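Inositol 2-dehydrogenase/D-chiro-inositol 3-dehydrogenase (Lactobacillus casei, PDB 4MIY) oxidises myo-inositol to 2-keto-myo-inositol, and D-chiro-inositol to its 1-keto product, with NAD as the hydride acceptor. Local coordinates at residues H182-D187 and L240-E245. Residues are numbered along the deposited sequence; the frame is centred on the assembly and turned at random.
Sequences HWLLDD and LEVIGE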
ATOM      1  N   HIS A 182      16.971 -22.091   3.856  1.00 16.11           N
ATOM      2  CA  HIS A 182      17.576 -22.725   4.987  1.00 16.68           C
ATOM      3  C   HIS A 182      18.287 -21.727   5.899  1.00 16.38           C
ATOM      4  O   HIS A 182      18.232 -21.863   7.083  1.00 15.55           O
ATOM      5  CB  HIS A 182      18.437 -23.940   4.584  1.00 18.12           C
ATOM      6  CG  HIS A 182      19.728 -23.613   3.912  1.00 16.51           C
ATOM      7  ND1 HIS A 182      20.884 -23.355   4.602  1.00 19.30           N
ATOM      8  CD2 HIS A 182      20.062 -23.583   2.606  1.00 15.18           C
ATOM      9  CE1 HIS A 182      21.847 -23.104   3.748  1.00 18.22           C
ATOM     10  NE2 HIS A 182      21.381 -23.247   2.529  1.00 17.92           N
ATOM     11  N   TRP A 183      18.873 -20.700   5.310  1.00 15.77           N
ATOM     12  CA  TRP A 183      19.440 -19.593   6.063  1.00 15.25           C
ATOM     13  C   TRP A 183      18.379 -18.770   6.770  1.00 15.19           C
ATOM     14  O   TRP A 183      18.505 -18.488   7.890  1.00 17.35           O
ATOM     15  CB  TRP A 183      20.239 -18.707   5.127  1.00 17.18           C
ATOM     16  CG  TRP A 183      20.581 -17.328   5.609  1.00 17.23           C
ATOM     17  CD1 TRP A 183      21.586 -16.989   6.431  1.00 19.38           C
ATOM     18  CD2 TRP A 183      19.945 -16.097   5.239  1.00 17.99           C
ATOM     19  NE1 TRP A 183      21.607 -15.638   6.627  1.00 21.88           N
ATOM     20  CE2 TRP A 183      20.617 -15.072   5.883  1.00 20.34           C
ATOM     21  CE3 TRP A 183      18.881 -15.768   4.407  1.00 18.82           C
ATOM     22  CZ2 TRP A 183      20.243 -13.765   5.745  1.00 18.59           C
ATOM     23  CZ3 TRP A 183      18.521 -14.471   4.299  1.00 19.27           C
ATOM     24  CH2 TRP A 183      19.199 -13.503   4.943  1.00 19.91           C
ATOM     25  N   LEU A 184      17.322 -18.428   6.052  1.00 16.41           N
ATOM     26  CA  LEU A 184      16.217 -17.682   6.613  1.00 16.01           C
ATOM     27  C   LEU A 184      15.655 -18.306   7.855  1.00 15.87           C
ATOM     28  O   LEU A 184      15.400 -17.661   8.811  1.00 17.07           O
ATOM     29  CB  LEU A 184      15.091 -17.583   5.584  1.00 14.94           C
ATOM     30  CG  LEU A 184      13.784 -16.887   6.017  1.00 13.64           C
ATOM     31  CD1 LEU A 184      13.959 -15.423   6.283  1.00 19.20           C
ATOM     32  CD2 LEU A 184      12.724 -17.074   5.014  1.00 19.16           C
ATOM     33  N   LEU A 185      15.429 -19.605   7.759  1.00 15.24           N
ATOM     34  CA  LEU A 185      14.760 -20.384   8.761  1.00 14.74           C
ATOM     35  C   LEU A 185      15.691 -21.045   9.772  1.00 17.14           C
ATOM     36  O   LEU A 185      15.218 -21.587  10.709  1.00 19.12           O
ATOM     37  CB  LEU A 185      13.974 -21.491   8.086  1.00 18.28           C
ATOM     38  CG  LEU A 185      12.876 -21.078   7.112  1.00 13.89           C
ATOM     39  CD1 LEU A 185      12.407 -22.251   6.316  1.00 18.19           C
ATOM     40  CD2 LEU A 185      11.750 -20.487   7.883  1.00 16.90           C
ATOM     41  N   ASP A 186      16.983 -20.965   9.546  1.00 17.30           N
ATOM     42  CA  ASP A 186      17.969 -21.691  10.351  1.00 20.00           C
ATOM     43  C   ASP A 186      17.579 -23.164  10.532  1.00 19.28           C
ATOM     44  O   ASP A 186      17.505 -23.656  11.610  1.00 19.72           O
ATOM     45  CB  ASP A 186      18.178 -20.999  11.684  1.00 19.74           C
ATOM     46  CG  ASP A 186      19.382 -21.521  12.408  1.00 26.79           C
ATOM     47  OD1 ASP A 186      20.205 -22.165  11.751  1.00 31.86           O
ATOM     48  OD2 ASP A 186      19.473 -21.317  13.613  1.00 33.38           O
ATOM     49  N   ASP A 187      17.304 -23.811   9.416  1.00 17.99           N
ATOM     50  CA  ASP A 187      16.802 -25.153   9.404  1.00 20.83           C
ATOM     51  C   ASP A 187      17.422 -25.927   8.247  1.00 19.22           C
ATOM     52  O   ASP A 187      18.184 -25.395   7.511  1.00 25.55           O
ATOM     53  CB  ASP A 187      15.285 -25.132   9.354  1.00 20.23           C
ATOM     54  CG  ASP A 187      14.644 -26.392   9.905  1.00 22.09           C
ATOM     55  OD1 ASP A 187      15.336 -27.351  10.159  1.00 26.59           O
ATOM     56  OD2 ASP A 187      13.441 -26.400  10.073  1.00 22.65           O
ATOM     57  N   LEU A 240       8.257 -12.822  -0.957  1.00 11.82           N
ATOM     58  CA  LEU A 240       8.555 -13.667   0.167  1.00 13.60           C
ATOM     59  C   LEU A 240       7.600 -13.384   1.305  1.00 12.43           C
ATOM     60  O   LEU A 240       7.437 -12.282   1.690  1.00 13.94           O
ATOM     61  CB  LEU A 240       9.991 -13.432   0.625  1.00 13.28           C
ATOM     62  CG  LEU A 240      10.462 -14.213   1.851  1.00 14.65           C
ATOM     63  CD1 LEU A 240      10.458 -15.686   1.550  1.00 16.45           C
ATOM     64  CD2 LEU A 240      11.813 -13.771   2.192  1.00 16.07           C
ATOM     65  N   GLU A 241       6.959 -14.422   1.789  1.00 12.48           N
ATOM     66  CA  GLU A 241       6.012 -14.352   2.867  1.00 14.48           C
ATOM     67  C   GLU A 241       6.291 -15.498   3.830  1.00 14.00           C
ATOM     68  O   GLU A 241       6.393 -16.611   3.429  1.00 14.23           O
ATOM     69  CB  GLU A 241       4.598 -14.478   2.303  1.00 15.18           C
ATOM     70  CG  GLU A 241       3.518 -14.456   3.287  1.00 17.64           C
ATOM     71  CD  GLU A 241       2.155 -14.761   2.671  1.00 26.80           C
ATOM     72  OE1 GLU A 241       2.101 -15.222   1.550  1.00 28.10           O
ATOM     73  OE2 GLU A 241       1.155 -14.522   3.323  1.00 30.07           O
ATOM     74  N   VAL A 242       6.410 -15.172   5.101  1.00 12.41           N
ATOM     75  CA  VAL A 242       6.548 -16.151   6.152  1.00 14.93           C
ATOM     76  C   VAL A 242       5.298 -16.163   7.016  1.00 13.28           C
ATOM     77  O   VAL A 242       4.902 -15.170   7.537  1.00 12.52           O
ATOM     78  CB  VAL A 242       7.810 -15.893   7.022  1.00 12.11           C
ATOM     79  CG1 VAL A 242       7.943 -16.965   8.109  1.00 14.76           C
ATOM     80  CG2 VAL A 242       9.011 -15.841   6.191  1.00 16.08           C
ATOM     81  N   ILE A 243       4.680 -17.326   7.112  1.00 12.17           N
ATOM     82  CA  ILE A 243       3.531 -17.552   7.947  1.00 13.26           C
ATOM     83  C   ILE A 243       3.953 -18.108   9.276  1.00 12.71           C
ATOM     84  O   ILE A 243       4.438 -19.189   9.336  1.00 14.23           O
ATOM     85  CB  ILE A 243       2.627 -18.611   7.328  1.00 15.06           C
ATOM     86  CG1 ILE A 243       2.313 -18.269   5.882  1.00 19.45           C
ATOM     87  CG2 ILE A 243       1.409 -18.825   8.165  1.00 16.20           C
ATOM     88  CD1 ILE A 243       1.625 -17.110   5.753  1.00 17.49           C
ATOM     89  N   GLY A 244       3.705 -17.363  10.325  1.00 11.00           N
ATOM     90  CA  GLY A 244       4.044 -17.778  11.656  1.00 12.78           C
ATOM     91  C   GLY A 244       2.839 -18.179  12.462  1.00 12.27           C
ATOM     92  O   GLY A 244       1.733 -17.997  12.059  1.00 13.02           O
ATOM     93  N   GLU A 245       3.104 -18.712  13.635  1.00 13.79           N
ATOM     94  CA  GLU A 245       2.070 -19.105  14.580  1.00 13.40           C
ATOM     95  C   GLU A 245       1.159 -17.950  14.966  1.00 12.97           C
ATOM     96  O   GLU A 245       0.008 -18.136  15.114  1.00 14.11           O
ATOM     97  CB  GLU A 245       2.722 -19.732  15.840  1.00 15.29           C
ATOM     98  CG  GLU A 245       3.390 -21.018  15.552  1.00 15.61           C
ATOM     99  CD  GLU A 245       4.197 -21.551  16.680  1.00 20.13           C
ATOM    100  OE1 GLU A 245       4.854 -20.785  17.335  1.00 17.45           O
ATOM    101  OE2 GLU A 245       4.181 -22.772  16.824  1.00 20.66           O
TER
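Leu184, on the last turn of helix 168-185, meets Val242 and Leu240 of strand 237-244 through methyl groups alone, with no hydrogen bond between the two segments. CD2 of Leu184 does the touching on the helix side. It lies 4.1 Å from CG2 of Val242, the two side chains reaching toward each other and meeting, slightly offset, at their end methyls, and 4.4 Å from CD1 of Leu240. Leu184 holds CG anti to its own N (chi1 177°), and chi2 of 67° turns CD1 aside, leaving CD2 as the extended methyl nearest the strand. In Val242 it is CG1 that stands anti to N, and CG2, beside the N, is the methyl that reaches the leucine. All three residues are buried, and Leu136 of helix 131-141 packs against both Leu184 and Val242. The contact belongs to the C-terminal alpha/beta domain of a Gfo/Idh/MocA-type dehydrogenase, where helices pack on one face of a mixed sheet; Leu240 and Val242 point to that face, while Ile243 packs on His229 of a second subunit. Polar bonds finish the helix. A Schellman motif ends it, with Asp187 N bonded to His182 O at 3.2 Å and Asp186 at positive phi. Asp186 N bonds Trp183 O weakly, at 3.3 Å. Beyond the turn, Asp187 OD2 accepts hydrogen bonds from Thr218 OG1 and Lys220 N.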